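Local coordinates for protein thioesterase (Streptomyces sp. WAC02707, PDB 6VAP) that probably hydrolyses acyl thioesters as the type II thioesterase of borrelidin biosynthesis, thereby clearing stalled acyl groups from the polyketide synthase, at residues Thr38-Val43 with Val53-Tyr58; Ala120-Ala125 with Ala247-Thr252; Asp226-Gly231 with Arg239-Gly244. All blocks are in the same frame, centred on the assembly; numbering follows the deposited sequence.

Contact 1 (Thr38-Val43 with Val53-Tyr58)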
loop_
_atom_site.group_PDB
_atom_site.type_symbol
_atom_site.label_atom_id
_atom_site.label_comp_id
_atom_site.label_asym_id
_atom_site.label_seq_id
_atom_site.Cartn_x
_atom_site.Cartn_y
_atom_site.Cartn_z
ATOM N N THR A 38 -8.784 6.030 5.991
ATOM C CA THR A 38 -8.548 7.139 6.908
ATOM C C THR A 38 -7.119 7.143 7.442
ATOM O O THR A 38 -6.644 8.178 7.924
ATOM C CB THR A 38 -9.541 7.078 8.077
ATOM O OG1 THR A 38 -9.596 5.743 8.604
ATOM C CG2 THR A 38 -10.915 7.478 7.627
ATOM N N PHE A 39 -6.441 5.993 7.412
ATOM C CA PHE A 39 -5.051 5.929 7.853
ATOM C C PHE A 39 -4.180 6.948 7.120
ATOM O O PHE A 39 -3.212 7.477 7.683
ATOM C CB PHE A 39 -4.515 4.517 7.619
ATOM C CG PHE A 39 -3.061 4.364 7.909
ATOM C CD1 PHE A 39 -2.607 4.233 9.218
ATOM C CD2 PHE A 39 -2.140 4.307 6.885
ATOM C CE1 PHE A 39 -1.261 4.074 9.477
ATOM C CE2 PHE A 39 -0.809 4.144 7.152
ATOM C CZ PHE A 39 -0.358 4.045 8.436
ATOM N N TYR A 40 -4.508 7.257 5.867
ATOM C CA TYR A 40 -3.697 8.165 5.061
ATOM C C TYR A 40 -4.141 9.620 5.102
ATOM O O TYR A 40 -3.632 10.439 4.328
ATOM C CB TYR A 40 -3.675 7.676 3.633
ATOM C CG TYR A 40 -2.804 6.455 3.467
ATOM C CD1 TYR A 40 -1.430 6.557 3.580
ATOM C CD2 TYR A 40 -3.360 5.204 3.172
ATOM C CE1 TYR A 40 -0.590 5.418 3.397
ATOM C CE2 TYR A 40 -2.561 4.080 3.048
ATOM C CZ TYR A 40 -1.198 4.190 3.150
ATOM O OH TYR A 40 -0.399 3.123 2.949
ATOM N N HIS A 41 -5.037 9.972 6.014
ATOM C CA HIS A 41 -5.424 11.375 6.142
ATOM C C HIS A 41 -4.237 12.294 6.421
ATOM O O HIS A 41 -4.148 13.363 5.791
ATOM C CB HIS A 41 -6.482 11.525 7.242
ATOM C CG HIS A 41 -7.550 12.521 6.920
ATOM N ND1 HIS A 41 -8.895 12.229 7.012
ATOM C CD2 HIS A 41 -7.466 13.811 6.520
ATOM C CE1 HIS A 41 -9.593 13.303 6.683
ATOM N NE2 HIS A 41 -8.750 14.276 6.385
ATOM N N PRO A 42 -3.285 11.943 7.274
ATOM C CA PRO A 42 -2.097 12.806 7.425
ATOM C C PRO A 42 -1.319 13.036 6.136
ATOM O O PRO A 42 -0.796 14.138 5.911
ATOM C CB PRO A 42 -1.257 12.058 8.459
ATOM C CG PRO A 42 -2.205 11.168 9.193
ATOM C CD PRO A 42 -3.227 10.749 8.128
ATOM N N VAL A 43 -1.227 12.034 5.266
ATOM C CA VAL A 43 -0.544 12.235 3.985
ATOM C C VAL A 43 -1.311 13.254 3.130
ATOM O O VAL A 43 -0.757 14.221 2.587
ATOM C CB VAL A 43 -0.379 10.886 3.257
ATOM C CG1 VAL A 43 0.256 11.107 1.891
ATOM C CG2 VAL A 43 0.428 9.946 4.092
ATOM N N VAL A 53 -3.799 13.221 -3.223
ATOM C CA VAL A 53 -3.643 12.001 -2.440
ATOM C C VAL A 53 -4.939 11.210 -2.498
ATOM O O VAL A 53 -5.995 11.710 -2.110
ATOM C CB VAL A 53 -3.270 12.314 -0.986
ATOM C CG1 VAL A 53 -3.155 11.010 -0.185
ATOM C CG2 VAL A 53 -1.955 13.116 -0.925
ATOM N N LEU A 54 -4.863 9.971 -2.954
ATOM C CA LEU A 54 -6.022 9.102 -3.084
ATOM C C LEU A 54 -5.804 7.914 -2.165
ATOM O O LEU A 54 -4.814 7.183 -2.310
ATOM C CB LEU A 54 -6.211 8.638 -4.522
ATOM C CG LEU A 54 -6.416 9.755 -5.541
ATOM C CD1 LEU A 54 -6.614 9.145 -6.936
ATOM C CD2 LEU A 54 -7.617 10.610 -5.181
ATOM N N ALA A 55 -6.731 7.701 -1.240
ATOM C CA ALA A 55 -6.598 6.651 -0.243
ATOM C C ALA A 55 -7.645 5.582 -0.532
ATOM O O ALA A 55 -8.821 5.891 -0.763
ATOM C CB ALA A 55 -6.732 7.224 1.165
ATOM N N VAL A 56 -7.223 4.336 -0.537
ATOM C CA VAL A 56 -8.103 3.247 -0.938
ATOM C C VAL A 56 -8.783 2.667 0.294
ATOM O O VAL A 56 -8.139 2.366 1.299
ATOM C CB VAL A 56 -7.315 2.173 -1.710
ATOM C CG1 VAL A 56 -8.196 1.031 -2.124
ATOM C CG2 VAL A 56 -6.648 2.829 -2.948
ATOM N N GLN A 57 -10.078 2.477 0.193
ATOM C CA GLN A 57 -10.888 1.819 1.207
ATOM C C GLN A 57 -11.252 0.434 0.708
ATOM O O GLN A 57 -12.077 0.301 -0.190
ATOM C CB GLN A 57 -12.147 2.642 1.483
ATOM C CG GLN A 57 -13.040 2.084 2.576
ATOM C CD GLN A 57 -12.626 2.562 3.961
ATOM O OE1 GLN A 57 -11.499 2.401 4.353
ATOM N NE2 GLN A 57 -13.561 3.111 4.712
ATOM N N TYR A 58 -10.714 -0.596 1.333
ATOM C CA TYR A 58 -11.064 -1.953 0.939
ATOM C C TYR A 58 -12.449 -2.330 1.474
ATOM O O TYR A 58 -12.908 -1.788 2.482
ATOM C CB TYR A 58 -10.045 -2.955 1.459
ATOM C CG TYR A 58 -8.597 -2.592 1.251
ATOM C CD1 TYR A 58 -8.134 -2.153 0.019
ATOM C CD2 TYR A 58 -7.684 -2.700 2.296
ATOM C CE1 TYR A 58 -6.801 -1.848 -0.167
ATOM C CE2 TYR A 58 -6.375 -2.438 2.115
ATOM C CZ TYR A 58 -5.917 -1.996 0.883
ATOM O OH TYR A 58 -4.563 -1.708 0.756
#
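This is a buried, largely apolar helix-on-sheet contact, in which Tyr40 and Val43 lie over Ala55 and Val53 inside the beta-alpha-beta unit formed by strand 26-30, helix 41-47 and strand 52-56. Tyr40 occupies the N-cap position, and the chain turns into the helix there, with His41 N bonded to Thr38 O. Because side chains alternate along a strand, Val53 and Ala55 both face the helix, whereas Leu54 turns to the opposite face and helix 73-87. At the start of the helix, Tyr40 CB rests on Ala55 CB at 4.0 Å; a small methyl suits this place, where the backbones come within 6.2 Å between Tyr40 CA and Ala55 CA. One turn on, two branched valines fill a wider gap. Val43 CG1, anti to the backbone N (chi1 177°), is directed at the strand and meets Val53 CG1 at 4.0 Å, the two side chains crossing at about a right angle. Val53 CG2 also lies 3.9 Å from Val43 O. Rotation of the tyrosine ring is limited by its own segment: Phe39 CD2 sits over the centre of one face, 3.7 Å above the plane, and Val43 CG2 lies in plane at the ring edge. The ring carries its hydroxyl to Leu30 O, a hydrogen bond that satisfies the buried polar end, and also touches the presumed nucleophile elbow. The two segments thus meet by van der Waals and probably hydrophobic contact, without polar bonds between them, while the polar demands of Tyr40 are met by the neighbouring strand.

Contact 2 (Ala120-Ala125 with Ala247-Thr252)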
loop_
_atom_site.group_PDB
_atom_site.type_symbol
_atom_site.label_atom_id
_atom_site.label_comp_id
_atom_site.label_asym_id
_atom_site.label_seq_id
_atom_site.Cartn_x
_atom_site.Cartn_y
_atom_site.Cartn_z
ATOM N N ALA A 120 6.749 6.628 -9.305
ATOM C CA ALA A 120 7.457 5.814 -8.341
ATOM C C ALA A 120 6.502 4.776 -7.778
ATOM O O ALA A 120 5.282 4.982 -7.764
ATOM C CB ALA A 120 8.034 6.680 -7.223
ATOM N N LEU A 121 7.080 3.652 -7.320
ATOM C CA LEU A 121 6.388 2.683 -6.477
ATOM C C LEU A 121 7.099 2.717 -5.121
ATOM O O LEU A 121 8.277 2.341 -5.025
ATOM C CB LEU A 121 6.420 1.298 -7.104
ATOM C CG LEU A 121 5.952 0.189 -6.191
ATOM C CD1 LEU A 121 4.511 0.461 -5.720
ATOM C CD2 LEU A 121 6.080 -1.178 -6.865
ATOM N N LEU A 122 6.417 3.221 -4.073
ATOM C CA LEU A 122 6.950 3.276 -2.710
ATOM C C LEU A 122 6.333 2.132 -1.908
ATOM O O LEU A 122 5.104 1.986 -1.845
ATOM C CB LEU A 122 6.660 4.622 -2.050
ATOM C CG LEU A 122 7.376 5.791 -2.709
ATOM C CD1 LEU A 122 6.377 6.780 -3.337
ATOM C CD2 LEU A 122 8.223 6.502 -1.684
ATOM N N VAL A 123 7.184 1.283 -1.349
ATOM C CA VAL A 123 6.749 0.078 -0.656
ATOM C C VAL A 123 7.389 0.045 0.722
ATOM O O VAL A 123 8.603 0.192 0.860
ATOM C CB VAL A 123 7.113 -1.191 -1.436
ATOM C CG1 VAL A 123 6.146 -1.343 -2.647
ATOM C CG2 VAL A 123 8.503 -1.086 -1.922
ATOM N N SER A 124 6.567 -0.104 1.742
ATOM C CA SER A 124 6.991 0.038 3.121
ATOM C C SER A 124 6.711 -1.264 3.843
ATOM O O SER A 124 5.600 -1.780 3.742
ATOM C CB SER A 124 6.204 1.188 3.788
ATOM O OG SER A 124 6.207 1.056 5.183
ATOM N N ALA A 125 7.689 -1.742 4.604
ATOM C CA ALA A 125 7.563 -2.832 5.551
ATOM C C ALA A 125 6.964 -4.068 4.895
ATOM O O ALA A 125 5.939 -4.586 5.308
ATOM C CB ALA A 125 6.746 -2.384 6.764
ATOM N N ALA A 247 7.331 13.392 -1.230
ATOM C CA ALA A 247 7.280 14.662 -1.943
ATOM C C ALA A 247 8.440 14.779 -2.913
ATOM O O ALA A 247 8.273 15.294 -4.022
ATOM C CB ALA A 247 7.282 15.813 -0.935
ATOM N N GLU A 248 9.629 14.316 -2.518
ATOM C CA GLU A 248 10.768 14.363 -3.429
ATOM C C GLU A 248 10.475 13.576 -4.703
ATOM O O GLU A 248 10.828 14.006 -5.809
ATOM C CB GLU A 248 12.017 13.816 -2.735
ATOM C CG GLU A 248 13.305 13.968 -3.542
ATOM C CD GLU A 248 13.649 15.419 -3.831
ATOM O OE1 GLU A 248 13.583 16.245 -2.897
ATOM O OE2 GLU A 248 13.979 15.731 -4.995
ATOM N N HIS A 249 9.819 12.421 -4.578
ATOM C CA HIS A 249 9.545 11.613 -5.769
ATOM C C HIS A 249 8.546 12.282 -6.706
ATOM O O HIS A 249 8.642 12.131 -7.932
ATOM C CB HIS A 249 9.033 10.237 -5.356
ATOM C CG HIS A 249 10.125 9.242 -5.107
ATOM N ND1 HIS A 249 10.632 8.432 -6.101
ATOM C CD2 HIS A 249 10.826 8.948 -3.983
ATOM C CE1 HIS A 249 11.582 7.664 -5.594
ATOM N NE2 HIS A 249 11.723 7.960 -4.314
ATOM N N LEU A 250 7.598 13.034 -6.155
ATOM C CA LEU A 250 6.580 13.698 -6.951
ATOM C C LEU A 250 6.900 15.157 -7.233
ATOM O O LEU A 250 6.052 15.865 -7.779
ATOM C CB LEU A 250 5.223 13.591 -6.260
ATOM C CG LEU A 250 4.714 12.165 -6.080
ATOM C CD1 LEU A 250 3.569 12.119 -5.103
ATOM C CD2 LEU A 250 4.311 11.576 -7.412
ATOM N N ARG A 251 8.110 15.611 -6.914
ATOM C CA ARG A 251 8.568 16.958 -7.271
ATOM C C ARG A 251 7.720 18.030 -6.580
ATOM O O ARG A 251 7.286 19.012 -7.191
ATOM C CB ARG A 251 8.576 17.165 -8.791
ATOM C CG ARG A 251 9.179 16.009 -9.583
ATOM C CD ARG A 251 10.683 15.913 -9.379
ATOM N NE ARG A 251 11.137 14.527 -9.282
ATOM C CZ ARG A 251 12.185 14.117 -8.571
ATOM N NH1 ARG A 251 12.915 14.986 -7.882
ATOM N NH2 ARG A 251 12.508 12.830 -8.550
ATOM N N THR A 252 7.496 17.845 -5.280
ATOM C CA THR A 252 6.700 18.767 -4.484
ATOM C C THR A 252 7.364 18.957 -3.122
ATOM O O THR A 252 8.428 18.397 -2.831
ATOM C CB THR A 252 5.265 18.253 -4.292
ATOM O OG1 THR A 252 5.289 17.034 -3.528
ATOM C CG2 THR A 252 4.597 17.995 -5.630
#
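Ala120, in strand 120-124, presses its methyl against the imidazole of His249, near the C-terminal end of helix 239-250. Ala120 CB is 3.3 Å from His249 ND1, a tight approach for which the small alanine methyl is well suited. Leu121 turns to the other face of the sheet, where helix 99-113 covers it. Leu122 returns to the side of Ala120 and touches the same ring at another atom, its CD2 lying 4.2 Å from His249 CD2. Both aliphatic groups approach the ring obliquely. His249 CG, roughly anti to its carbonyl carbon (chi1 -87°), brings the ring from the helix to the strand, and its polar end does not depend on the strand: NE2 is hydrogen-bonded to ND1 of His197, on adjacent strand 196-201, the ring planes meeting at about 55°.

The arrangement belongs to the alpha/beta-hydrolase fold, with the last helix packed on one face of the central parallel strands and running roughly antiparallel to strand 120-124. That helix closes in a Schellman motif: Arg251 takes a positive phi of 63°, and Thr252 N is bonded to Ala247 O at 2.9 Å. A surface salt bridge joins Arg251 NH1 to Glu248 OE2 at 3.2 Å, although the arginine is poorly ordered. Farther along the strand, Val123 again faces the other side, packing on Ala101. Ser124, whose hydroxyl is small enough for a buried polar place, is hydrogen-bonded through OG to His97 ND1 and Tyr234 OH. Ala125 then leaves the strand with positive phi, and its methyl touches His97 and His232, the latter probably the catalytic histidine.

Contact 3 (Asp226-Gly231 with Arg239-Gly244)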
loop_
_atom_site.group_PDB
_atom_site.type_symbol
_atom_site.label_atom_id
_atom_site.label_comp_id
_atom_site.label_asym_id
_atom_site.label_seq_id
_atom_site.Cartn_x
_atom_site.Cartn_y
_atom_site.Cartn_z
ATOM N N ASP A 226 15.568 2.760 2.094
ATOM C CA ASP A 226 15.801 3.588 3.274
ATOM C C ASP A 226 15.349 2.804 4.494
ATOM O O ASP A 226 14.238 2.265 4.490
ATOM C CB ASP A 226 15.034 4.922 3.224
ATOM C CG ASP A 226 15.808 6.016 2.519
ATOM O OD1 ASP A 226 16.963 6.305 2.933
ATOM O OD2 ASP A 226 15.264 6.618 1.574
ATOM N N THR A 227 16.204 2.731 5.511
ATOM C CA THR A 227 15.928 2.019 6.748
ATOM C C THR A 227 15.695 3.036 7.854
ATOM O O THR A 227 16.385 4.060 7.937
ATOM C CB THR A 227 17.101 1.082 7.110
ATOM O OG1 THR A 227 17.374 0.246 5.965
ATOM C CG2 THR A 227 16.782 0.283 8.298
ATOM N N PHE A 228 14.760 2.716 8.733
ATOM C CA PHE A 228 14.383 3.585 9.835
ATOM C C PHE A 228 14.465 2.843 11.168
ATOM O O PHE A 228 14.253 1.619 11.236
ATOM C CB PHE A 228 12.967 4.109 9.632
ATOM C CG PHE A 228 12.769 4.818 8.321
ATOM C CD1 PHE A 228 12.588 4.091 7.156
ATOM C CD2 PHE A 228 12.779 6.237 8.256
ATOM C CE1 PHE A 228 12.421 4.777 5.914
ATOM C CE2 PHE A 228 12.561 6.885 7.094
ATOM C CZ PHE A 228 12.394 6.141 5.880
ATOM N N ALA A 229 14.796 3.587 12.229
ATOM C CA ALA A 229 14.812 3.006 13.570
ATOM C C ALA A 229 13.373 2.685 13.972
ATOM O O ALA A 229 12.576 3.583 14.250
ATOM C CB ALA A 229 15.489 3.950 14.566
ATOM N N GLY A 230 13.032 1.411 13.992
ATOM C CA GLY A 230 11.741 0.967 14.459
ATOM C C GLY A 230 11.372 -0.355 13.810
ATOM O O GLY A 230 12.164 -0.982 13.092
ATOM N N GLY A 231 10.141 -0.764 14.091
ATOM C CA GLY A 231 9.614 -2.039 13.647
ATOM C C GLY A 231 8.628 -1.894 12.519
ATOM O O GLY A 231 8.762 -0.979 11.715
ATOM N N ARG A 239 6.814 9.970 10.218
ATOM C CA ARG A 239 5.867 10.440 9.210
ATOM C C ARG A 239 6.474 11.574 8.385
ATOM O O ARG A 239 6.518 11.522 7.145
ATOM C CB ARG A 239 4.564 10.902 9.862
ATOM C CG ARG A 239 3.540 11.408 8.857
ATOM C CD ARG A 239 2.186 11.670 9.540
ATOM N NE ARG A 239 2.243 12.792 10.467
ATOM C CZ ARG A 239 2.009 12.710 11.774
ATOM N NH1 ARG A 239 2.085 13.801 12.520
ATOM N NH2 ARG A 239 1.706 11.548 12.342
ATOM N N ASP A 240 6.941 12.627 9.067
ATOM C CA ASP A 240 7.469 13.777 8.339
ATOM C C ASP A 240 8.601 13.368 7.397
ATOM O O ASP A 240 8.682 13.839 6.254
ATOM C CB ASP A 240 7.936 14.842 9.319
ATOM C CG ASP A 240 6.808 15.765 9.737
ATOM O OD1 ASP A 240 6.011 16.177 8.859
ATOM O OD2 ASP A 240 6.711 16.075 10.944
ATOM N N ALA A 241 9.472 12.468 7.838
ATOM C CA ALA A 241 10.538 12.022 6.941
ATOM C C ALA A 241 9.974 11.289 5.717
ATOM O O ALA A 241 10.417 11.496 4.579
ATOM C CB ALA A 241 11.510 11.113 7.700
ATOM N N ILE A 242 9.014 10.399 5.925
ATOM C CA ILE A 242 8.446 9.684 4.783
ATOM C C ILE A 242 7.698 10.634 3.848
ATOM O O ILE A 242 7.701 10.460 2.623
ATOM C CB ILE A 242 7.540 8.552 5.284
ATOM C CG1 ILE A 242 8.401 7.534 6.053
ATOM C CG2 ILE A 242 6.824 7.901 4.108
ATOM C CD1 ILE A 242 7.612 6.378 6.612
ATOM N N LEU A 243 7.017 11.628 4.411
ATOM C CA LEU A 243 6.334 12.617 3.585
ATOM C C LEU A 243 7.316 13.408 2.728
ATOM O O LEU A 243 7.016 13.716 1.563
ATOM C CB LEU A 243 5.520 13.564 4.460
ATOM C CG LEU A 243 4.459 12.946 5.332
ATOM C CD1 LEU A 243 3.858 14.031 6.270
ATOM C CD2 LEU A 243 3.372 12.304 4.499
ATOM N N GLY A 244 8.479 13.760 3.289
ATOM C CA GLY A 244 9.507 14.390 2.478
ATOM C C GLY A 244 10.070 13.482 1.396
ATOM O O GLY A 244 10.441 13.947 0.320
#
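The last strand of the central sheet, 223-228, and the helix that follows it, 239-250, meet where Phe228 packs on Ala241 and Ile242. The loop between them probably carries the histidine of a Ser-His-Asp triad, in the position directly after Gly231. Phe228 is the one residue of 226-231 that touches the helix, and it does so with the far end of its ring, since the backbones stay well apart: Phe228 CA and Ala241 CA are separated by 9.7 Å. A long, flat side chain suits this gap. With CG anti to the carbonyl carbon (chi1 -56°), the ring extends from the strand so that CE2 comes 4.4 Å from Ala241 CB, which lies at the ring edge and near its plane. CZ meets Ile242 CG1 at 4.2 Å, approached obliquely. Ile242 gets there by its longer branch, whereas Ala241, mostly exposed to solvent, offers just a methyl at the border of the contact. The helix itself is regular from its first turn, Leu243 N bonding to Arg239 O at 2.8 Å.

Other aromatic rings complete the surroundings of Phe228: Tyr234 stacks on it and His238 meets it edge-to-face, so the intervening loop folds back over the phenyl group. Two residues earlier, Asp226 OD2 is hydrogen-bonded to His197 NE2 of the adjoining strand. Beyond the strand, Gly230 adopts a phi of 154°, at which a CB would run into the preceding carbonyl oxygen, and its N is bonded to Asp202 OD1. A last strand, a loop bearing the presumed catalytic histidine and a closing helix, pinned together by hydrophobic side chains, is the C-terminal arrangement of the alpha/beta-hydrolase fold.

All three contacts set a helix against the central sheet by van der Waals contact, but at different strands. Contacts 1 and 2 are interior. Contact 1 lies deepest, its centre about 10 Å from that of the chain, and joins close neighbours in sequence; contact 2 bridges more than 120 residues; contact 3, its centre about 15 Å from that of the chain and at the edge strand, is also largely buried but reaches the surface at Ala241. Contacts 2 and 3 share helix 239-250, one using its end and the other its beginning. Contact 1 touches contact 3 directly, with Val43 CG2 3.8 Å from Leu243 CD2, so the two helices touch near their N-terminal ends. Mostly aliphatic carbons meet in contact 1, an imidazole in contact 2 and a phenyl ring in contact 3.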